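Local coordinates for tetrapyrrole methylase family protein (PDB 3HH1) that probably methylates the ribose 2'-oxygen of a cytidine in 16S rRNA with S-adenosyl-L-methionine, this chain being its N-terminal tetrapyrrole-methylase-type domain, at residues A[5-10]-A[110-115]; A[9-14]-A[81-86]. All coordinates share one frame; numbering follows the deposited sequence. Where two conformers were deposited one is given.

Interaction 1 (A[5-10]-A[110-115])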
ATOM      1  N   LYS A   5     -19.749  12.049  -3.442  1.00 24.62           N
ATOM      2  CA  LYS A   5     -18.496  11.540  -3.945  1.00 23.84           C
ATOM      3  C   LYS A   5     -18.538  10.006  -3.912  1.00 23.11           C
ATOM      4  O   LYS A   5     -19.048   9.408  -2.949  1.00 23.87           O
ATOM      5  CB  LYS A   5     -17.349  12.015  -3.054  1.00 24.23           C
ATOM      6  CG  LYS A   5     -17.141  13.486  -2.979  1.00 25.53           C
ATOM      7  CD  LYS A   5     -16.067  13.864  -1.934  1.00 27.65           C
ATOM      8  CE  LYS A   5     -15.769  15.353  -1.996  1.00 29.25           C
ATOM      9  NZ  LYS A   5     -14.707  15.815  -1.077  1.00 31.10           N
ATOM     10  N   GLY A   6     -18.005   9.375  -4.944  1.00 20.98           N
ATOM     11  CA  GLY A   6     -17.763   7.944  -4.919  1.00 19.88           C
ATOM     12  C   GLY A   6     -16.557   7.661  -4.062  1.00 18.90           C
ATOM     13  O   GLY A   6     -15.712   8.537  -3.799  1.00 17.75           O
ATOM     14  N   THR A   7     -16.484   6.416  -3.630  1.00 18.06           N
ATOM     15  CA  THR A   7     -15.412   5.912  -2.800  1.00 17.29           C
ATOM     16  C   THR A   7     -14.508   5.035  -3.630  1.00 16.57           C
ATOM     17  O   THR A   7     -14.988   4.212  -4.433  1.00 16.02           O
ATOM     18  CB  THR A   7     -16.019   5.119  -1.620  1.00 17.46           C
ATOM     19  OG1 THR A   7     -16.708   6.038  -0.758  1.00 17.96           O
ATOM     20  CG2 THR A   7     -14.949   4.357  -0.801  1.00 18.92           C
ATOM     21  N   LEU A   8     -13.195   5.208  -3.429  1.00 15.18           N
ATOM     22  CA  LEU A   8     -12.218   4.283  -3.951  1.00 15.26           C
ATOM     23  C   LEU A   8     -12.010   3.165  -2.901  1.00 13.22           C
ATOM     24  O   LEU A   8     -11.402   3.419  -1.820  1.00 16.36           O
ATOM     25  CB  LEU A   8     -10.903   4.960  -4.248  1.00 15.31           C
ATOM     26  CG  LEU A   8      -9.863   4.057  -4.912  1.00 17.25           C
ATOM     27  CD1 LEU A   8     -10.346   3.516  -6.346  1.00 18.11           C
ATOM     28  CD2 LEU A   8      -8.508   4.719  -5.029  1.00 20.55           C
ATOM     29  N   TYR A   9     -12.522   1.967  -3.163  1.00 11.99           N
ATOM     30  CA  TYR A   9     -12.300   0.814  -2.281  1.00 12.81           C
ATOM     31  C   TYR A   9     -11.051   0.073  -2.687  1.00 14.24           C
ATOM     32  O   TYR A   9     -10.905  -0.266  -3.844  1.00 16.24           O
ATOM     33  CB  TYR A   9     -13.472  -0.169  -2.358  1.00 13.10           C
ATOM     34  CG  TYR A   9     -14.731   0.376  -1.745  1.00 14.43           C
ATOM     35  CD1 TYR A   9     -14.854   0.497  -0.378  1.00 16.57           C
ATOM     36  CD2 TYR A   9     -15.781   0.824  -2.543  1.00 14.94           C
ATOM     37  CE1 TYR A   9     -15.971   1.013   0.192  1.00 18.59           C
ATOM     38  CE2 TYR A   9     -16.894   1.360  -1.987  1.00 17.66           C
ATOM     39  CZ  TYR A   9     -17.012   1.440  -0.610  1.00 18.81           C
ATOM     40  OH  TYR A   9     -18.153   1.979  -0.035  1.00 20.04           O
ATOM     41  N   VAL A  10     -10.120  -0.110  -1.771  1.00 14.85           N
ATOM     42  CA  VAL A  10      -8.902  -0.846  -2.044  1.00 14.52           C
ATOM     43  C   VAL A  10      -9.103  -2.276  -1.502  1.00 16.94           C
ATOM     44  O   VAL A  10      -9.230  -2.495  -0.280  1.00 18.54           O
ATOM     45  CB  VAL A  10      -7.670  -0.167  -1.425  1.00 14.70           C
ATOM     46  CG1 VAL A  10      -6.445  -0.934  -1.818  1.00 13.37           C
ATOM     47  CG2 VAL A  10      -7.578   1.320  -1.913  1.00 12.28           C
ATOM     48  N   PRO A 110     -12.772   9.823  -0.862  1.00 26.08           N
ATOM     49  CA  PRO A 110     -12.584   8.809   0.170  1.00 26.93           C
ATOM     50  C   PRO A 110     -11.868   7.571  -0.359  1.00 27.66           C
ATOM     51  O   PRO A 110     -12.144   7.146  -1.481  1.00 27.33           O
ATOM     52  CB  PRO A 110     -14.005   8.440   0.589  1.00 28.61           C
ATOM     53  CG  PRO A 110     -14.909   9.193  -0.186  1.00 27.55           C
ATOM     54  CD  PRO A 110     -14.191  10.091  -1.125  1.00 27.44           C
ATOM     55  N   VAL A 111     -10.904   7.073   0.401  1.00 27.64           N
ATOM     56  CA  VAL A 111     -10.157   5.865   0.028  1.00 27.61           C
ATOM     57  C   VAL A 111     -10.308   4.921   1.215  1.00 29.44           C
ATOM     58  O   VAL A 111      -9.935   5.289   2.338  1.00 30.19           O
ATOM     59  CB  VAL A 111      -8.681   6.138  -0.246  1.00 27.72           C
ATOM     60  CG1 VAL A 111      -7.944   4.821  -0.586  1.00 27.00           C
ATOM     61  CG2 VAL A 111      -8.528   7.202  -1.419  1.00 24.99           C
ATOM     62  N   VAL A 112     -10.903   3.763   0.967  1.00 28.66           N
ATOM     63  CA  VAL A 112     -11.330   2.853   2.021  1.00 30.33           C
ATOM     64  C   VAL A 112     -10.803   1.458   1.793  1.00 28.81           C
ATOM     65  O   VAL A 112     -11.057   0.848   0.749  1.00 28.11           O
ATOM     66  CB  VAL A 112     -12.870   2.794   2.091  1.00 28.83           C
ATOM     67  CG1 VAL A 112     -13.351   1.722   3.139  1.00 32.10           C
ATOM     68  CG2 VAL A 112     -13.410   4.184   2.386  1.00 32.95           C
ATOM     69  N   PRO A 113     -10.093   0.915   2.789  1.00 29.69           N
ATOM     70  CA  PRO A 113      -9.591  -0.450   2.623  1.00 29.60           C
ATOM     71  C   PRO A 113     -10.692  -1.487   2.826  1.00 30.95           C
ATOM     72  O   PRO A 113     -11.546  -1.291   3.688  1.00 30.29           O
ATOM     73  CB  PRO A 113      -8.532  -0.555   3.726  1.00 30.77           C
ATOM     74  CG  PRO A 113      -8.962   0.428   4.793  1.00 31.37           C
ATOM     75  CD  PRO A 113      -9.653   1.544   4.051  1.00 30.36           C
ATOM     76  N   VAL A 114     -10.666  -2.560   2.044  1.00 32.63           N
ATOM     77  CA  VAL A 114     -11.584  -3.670   2.261  1.00 34.93           C
ATOM     78  C   VAL A 114     -10.753  -4.895   2.651  1.00 38.67           C
ATOM     79  O   VAL A 114     -10.117  -5.479   1.768  1.00 39.18           O
ATOM     80  CB  VAL A 114     -12.459  -3.945   1.062  1.00 34.67           C
ATOM     81  CG1 VAL A 114     -13.463  -5.093   1.399  1.00 33.49           C
ATOM     82  CG2 VAL A 114     -13.177  -2.684   0.722  1.00 32.76           C
ATOM     83  N   PRO A 115     -10.765  -5.232   3.976  1.00 43.50           N
ATOM     84  CA  PRO A 115      -9.986  -6.283   4.678  1.00 46.53           C
ATOM     85  C   PRO A 115     -10.110  -7.645   4.044  1.00 47.26           C
ATOM     86  O   PRO A 115     -11.227  -8.152   3.985  1.00 49.95           O
ATOM     87  CB  PRO A 115     -10.610  -6.287   6.081  1.00 46.51           C
ATOM     88  CG  PRO A 115     -11.139  -4.884   6.241  1.00 45.82           C
ATOM     89  CD  PRO A 115     -11.614  -4.483   4.938  1.00 43.45           C
TER

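Interaction 2 (A[9-14]-A[81-86])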
ATOM      1  N   TYR A   9     -12.522   1.967  -3.163  1.00 11.99           N
ATOM      2  CA  TYR A   9     -12.300   0.814  -2.281  1.00 12.81           C
ATOM      3  C   TYR A   9     -11.051   0.073  -2.687  1.00 14.24           C
ATOM      4  O   TYR A   9     -10.905  -0.266  -3.844  1.00 16.24           O
ATOM      5  CB  TYR A   9     -13.472  -0.169  -2.358  1.00 13.10           C
ATOM      6  CG  TYR A   9     -14.731   0.376  -1.745  1.00 14.43           C
ATOM      7  CD1 TYR A   9     -14.854   0.497  -0.378  1.00 16.57           C
ATOM      8  CD2 TYR A   9     -15.781   0.824  -2.543  1.00 14.94           C
ATOM      9  CE1 TYR A   9     -15.971   1.013   0.192  1.00 18.59           C
ATOM     10  CE2 TYR A   9     -16.894   1.360  -1.987  1.00 17.66           C
ATOM     11  CZ  TYR A   9     -17.012   1.440  -0.610  1.00 18.81           C
ATOM     12  OH  TYR A   9     -18.153   1.979  -0.035  1.00 20.04           O
ATOM     13  N   VAL A  10     -10.120  -0.110  -1.771  1.00 14.85           N
ATOM     14  CA  VAL A  10      -8.902  -0.846  -2.044  1.00 14.52           C
ATOM     15  C   VAL A  10      -9.103  -2.276  -1.502  1.00 16.94           C
ATOM     16  O   VAL A  10      -9.230  -2.495  -0.280  1.00 18.54           O
ATOM     17  CB  VAL A  10      -7.670  -0.167  -1.425  1.00 14.70           C
ATOM     18  CG1 VAL A  10      -6.445  -0.934  -1.818  1.00 13.37           C
ATOM     19  CG2 VAL A  10      -7.578   1.320  -1.913  1.00 12.28           C
ATOM     20  N   VAL A  11      -9.100  -3.237  -2.426  1.00 17.02           N
ATOM     21  CA  VAL A  11      -9.430  -4.611  -2.149  1.00 19.23           C
ATOM     22  C   VAL A  11      -8.195  -5.475  -2.368  1.00 20.95           C
ATOM     23  O   VAL A  11      -7.665  -5.544  -3.494  1.00 21.20           O
ATOM     24  CB  VAL A  11     -10.592  -5.078  -3.054  1.00 19.13           C
ATOM     25  CG1 VAL A  11     -11.013  -6.484  -2.653  1.00 22.72           C
ATOM     26  CG2 VAL A  11     -11.789  -4.086  -2.970  1.00 20.10           C
ATOM     27  N   ALA A  12      -7.705  -6.113  -1.301  1.00 22.55           N
ATOM     28  CA  ALA A  12      -6.540  -6.979  -1.392  1.00 24.83           C
ATOM     29  C   ALA A  12      -6.987  -8.363  -1.844  1.00 26.16           C
ATOM     30  O   ALA A  12      -7.961  -8.870  -1.321  1.00 28.25           O
ATOM     31  CB  ALA A  12      -5.827  -7.090  -0.032  1.00 25.08           C
ATOM     32  N   THR A  13      -6.307  -8.959  -2.824  1.00 26.27           N
ATOM     33  CA  THR A  13      -6.744 -10.246  -3.354  1.00 27.43           C
ATOM     34  C   THR A  13      -5.593 -11.232  -3.318  1.00 27.87           C
ATOM     35  O   THR A  13      -4.495 -10.887  -3.690  1.00 28.47           O
ATOM     36  CB  THR A  13      -7.343 -10.142  -4.803  1.00 27.92           C
ATOM     37  OG1 THR A  13      -6.388  -9.590  -5.709  1.00 29.44           O
ATOM     38  CG2 THR A  13      -8.604  -9.217  -4.831  1.00 27.99           C
ATOM     39  N   PRO A  14      -5.843 -12.459  -2.837  1.00 28.65           N
ATOM     40  CA  PRO A  14      -4.778 -13.497  -2.770  1.00 29.42           C
ATOM     41  C   PRO A  14      -4.560 -14.112  -4.139  1.00 30.31           C
ATOM     42  O   PRO A  14      -5.440 -14.009  -5.005  1.00 31.26           O
ATOM     43  CB  PRO A  14      -5.381 -14.538  -1.837  1.00 29.75           C
ATOM     44  CG  PRO A  14      -6.860 -14.463  -2.138  1.00 28.97           C
ATOM     45  CD  PRO A  14      -7.143 -12.975  -2.384  1.00 28.40           C
ATOM     46  N   ASP A  81     -18.585   4.413  -7.140  1.00 18.81           N
ATOM     47  CA  ASP A  81     -17.468   3.730  -6.519  1.00 18.96           C
ATOM     48  C   ASP A  81     -16.554   3.080  -7.538  1.00 17.72           C
ATOM     49  O   ASP A  81     -16.980   2.712  -8.639  1.00 20.52           O
ATOM     50  CB  ASP A  81     -17.986   2.696  -5.549  1.00 19.64           C
ATOM     51  CG  ASP A  81     -18.944   3.289  -4.552  1.00 23.21           C
ATOM     52  OD1 ASP A  81     -18.892   4.541  -4.342  1.00 29.88           O
ATOM     53  OD2 ASP A  81     -19.762   2.516  -3.984  1.00 26.90           O
ATOM     54  N   VAL A  82     -15.303   2.929  -7.153  1.00 17.45           N
ATOM     55  CA  VAL A  82     -14.310   2.214  -7.939  1.00 16.62           C
ATOM     56  C   VAL A  82     -13.579   1.280  -6.993  1.00 16.69           C
ATOM     57  O   VAL A  82     -13.325   1.676  -5.869  1.00 15.00           O
ATOM     58  CB  VAL A  82     -13.303   3.210  -8.574  1.00 16.66           C
ATOM     59  CG1 VAL A  82     -12.157   2.471  -9.272  1.00 14.75           C
ATOM     60  CG2 VAL A  82     -14.018   4.141  -9.555  1.00 17.56           C
ATOM     61  N   ALA A  83     -13.241   0.059  -7.444  1.00 15.59           N
ATOM     62  CA  ALA A  83     -12.485  -0.863  -6.630  1.00 16.09           C
ATOM     63  C   ALA A  83     -11.093  -0.978  -7.230  1.00 15.23           C
ATOM     64  O   ALA A  83     -10.980  -1.256  -8.402  1.00 16.80           O
ATOM     65  CB  ALA A  83     -13.164  -2.256  -6.584  1.00 16.05           C
ATOM     66  N   LEU A  84     -10.072  -0.686  -6.446  1.00 16.96           N
ATOM     67  CA  LEU A  84      -8.677  -0.901  -6.860  1.00 16.95           C
ATOM     68  C   LEU A  84      -8.250  -2.255  -6.272  1.00 16.99           C
ATOM     69  O   LEU A  84      -8.306  -2.452  -5.066  1.00 15.92           O
ATOM     70  CB  LEU A  84      -7.794   0.232  -6.311  1.00 17.32           C
ATOM     71  CG  LEU A  84      -6.284   0.078  -6.490  1.00 19.06           C
ATOM     72  CD1 LEU A  84      -5.938  -0.068  -7.933  1.00 20.42           C
ATOM     73  CD2 LEU A  84      -5.651   1.335  -5.883  1.00 23.16           C
ATOM     74  N   VAL A  85      -7.854  -3.182  -7.138  0.50 17.38           N
ATOM     75  CA  VAL A  85      -7.380  -4.453  -6.668  0.50 18.56           C
ATOM     76  C   VAL A  85      -5.871  -4.358  -6.516  0.50 19.97           C
ATOM     77  O   VAL A  85      -5.176  -3.710  -7.295  0.50 18.99           O
ATOM     78  CB  VAL A  85      -7.788  -5.609  -7.587  0.50 18.88           C
ATOM     79  CG1 VAL A  85      -9.325  -5.714  -7.628  0.50 18.36           C
ATOM     80  CG2 VAL A  85      -7.231  -5.411  -8.950  0.50 19.69           C
ATOM     81  N   THR A  86      -5.382  -4.971  -5.460  1.00 21.48           N
ATOM     82  CA  THR A  86      -3.967  -5.070  -5.230  1.00 24.49           C
ATOM     83  C   THR A  86      -3.733  -6.501  -4.827  1.00 25.95           C
ATOM     84  O   THR A  86      -4.678  -7.230  -4.535  1.00 25.96           O
ATOM     85  CB  THR A  86      -3.465  -4.090  -4.132  1.00 25.98           C
ATOM     86  OG1 THR A  86      -4.085  -4.396  -2.874  1.00 29.51           O
ATOM     87  CG2 THR A  86      -3.766  -2.630  -4.523  1.00 28.25           C
TER
HETATM   88  O   HOH W   1     -20.071   3.136  -1.503  1.00 20.19           O

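Interaction 1 (A[5-10]-A[110-115])
Leu-8, Tyr-9 and Val-10 pair in parallel with Val-111, Val-112 and Pro-113, joining strand 8-13 to strand 111-114, an edge strand within this chain, in the five-stranded parallel sheet of this alpha/beta domain of the tetrapyrrole methylase family. Backbone bonds run from Leu-8 N to Pro-110 O, Val-112 N to Leu-8 O and Val-10 N to Val-112 O. A fourth, Val-114 N to Val-10 O, measures 2.7 Å. Followed outward, Tyr-9 has its CB 4.0 Å from Val-114 CG2, and its CD1 is 3.8 Å from the same methyl while also touching Val-112 CB. CE1 meets Val-112 CG1, the two side chains lying abreast, and OH at the tip extends past Val-112 to bond a water. Thr-7 CG2 sits over the centre of the Tyr-9 ring and presses against Val-112 CG2 at 3.5 Å; it reaches there because CG2 is anti to the backbone N, which turns OG1 (chi1 -68°) to the pyrrolidine of Pro-110. A glycine in place of Thr-7 would probably leave one face of the tyrosine ring and the Val-112 methyl without their shared partner. On the other face of the sheet, Leu-8 and Val-111 pack against Ala-101 and Ala-104 of helix 98-106, and Ile-93 of the second subunit covers Val-10 and Val-111. Between those two valines, Val-10 CG2 rests 3.8 Å from Val-111 CG1.

Interaction 2 (A[9-14]-A[81-86])
Tyr-9 to Ala-12 run parallel to Ala-83 to Thr-86 in one-to-one register, the short strand axes 4.6 Å apart at their closest and inclined by 31°, the twist of neighbouring strands in a parallel sheet. Tyr-9 N donates to Val-82 O, Leu-84 N to Tyr-9 O, Val-11 N to Leu-84 O in a nearly straight bond (176° at the hydrogen), and Thr-86 N to Val-11 O. Thr-13 N closes the ladder on Thr-86 O. Thr-13 OG1 also approaches Thr-86 O, at 3.1 Å: a chi1 of 58° swings it toward that same carbonyl, but its one proton has another acceptor within reach, so this bond is not settled.

At the opposite end the Tyr-9 ring presents its CE2 edge to Asp-81, whose OD2 lies 3.7 Å away near the ring plane while the carboxylate stands almost perpendicular to it. One water spans the two groups: it donates to Asp-81 OD2 at 2.6 Å and bonds to Tyr-9 OH at 2.7 Å. Asp-81 OD1 accepts a bond from Thr-7 N, so the carboxylate is held by both oxygens. Apolar contacts across the pair are looser: Val-11 CG2 stands 4.3 Å from Ala-83 CB, and on the other face Val-10 CG1 meets Thr-86 CG2 at 4.2 Å.

Strand 82-87 is the central strand of the five, between 34-37 and 8-13, and 111-114 lies beyond 8-13. Leu-84 packs on Ala-36 and Val-85 on Ile-35 of strand 34-37. Leu-29 of helix 23-31 covers Val-11, Ala-83 and Val-85, whereas Ala-12 packs on Pro-91 of the second subunit.

Both interactions use strand 8-13, which lies between 82-87 and 111-114, so Tyr-9 and Val-10 take part in each. Interaction 2 is the deeper contact, near the centre of the chain with most of its residues buried; interaction 1 is only partly buried, at an edge strand of this chain. Backbone bonding is similar in the two, but the side chains differ: 5-10 with 110-115 relies on close threonine, valine, proline and tyrosine packing, while 9-14 with 81-86 adds a water-linked tyrosine and aspartate. The pairings join directly where Thr-7 O probably accepts a bond from Val-82 N, and both touch the second subunit.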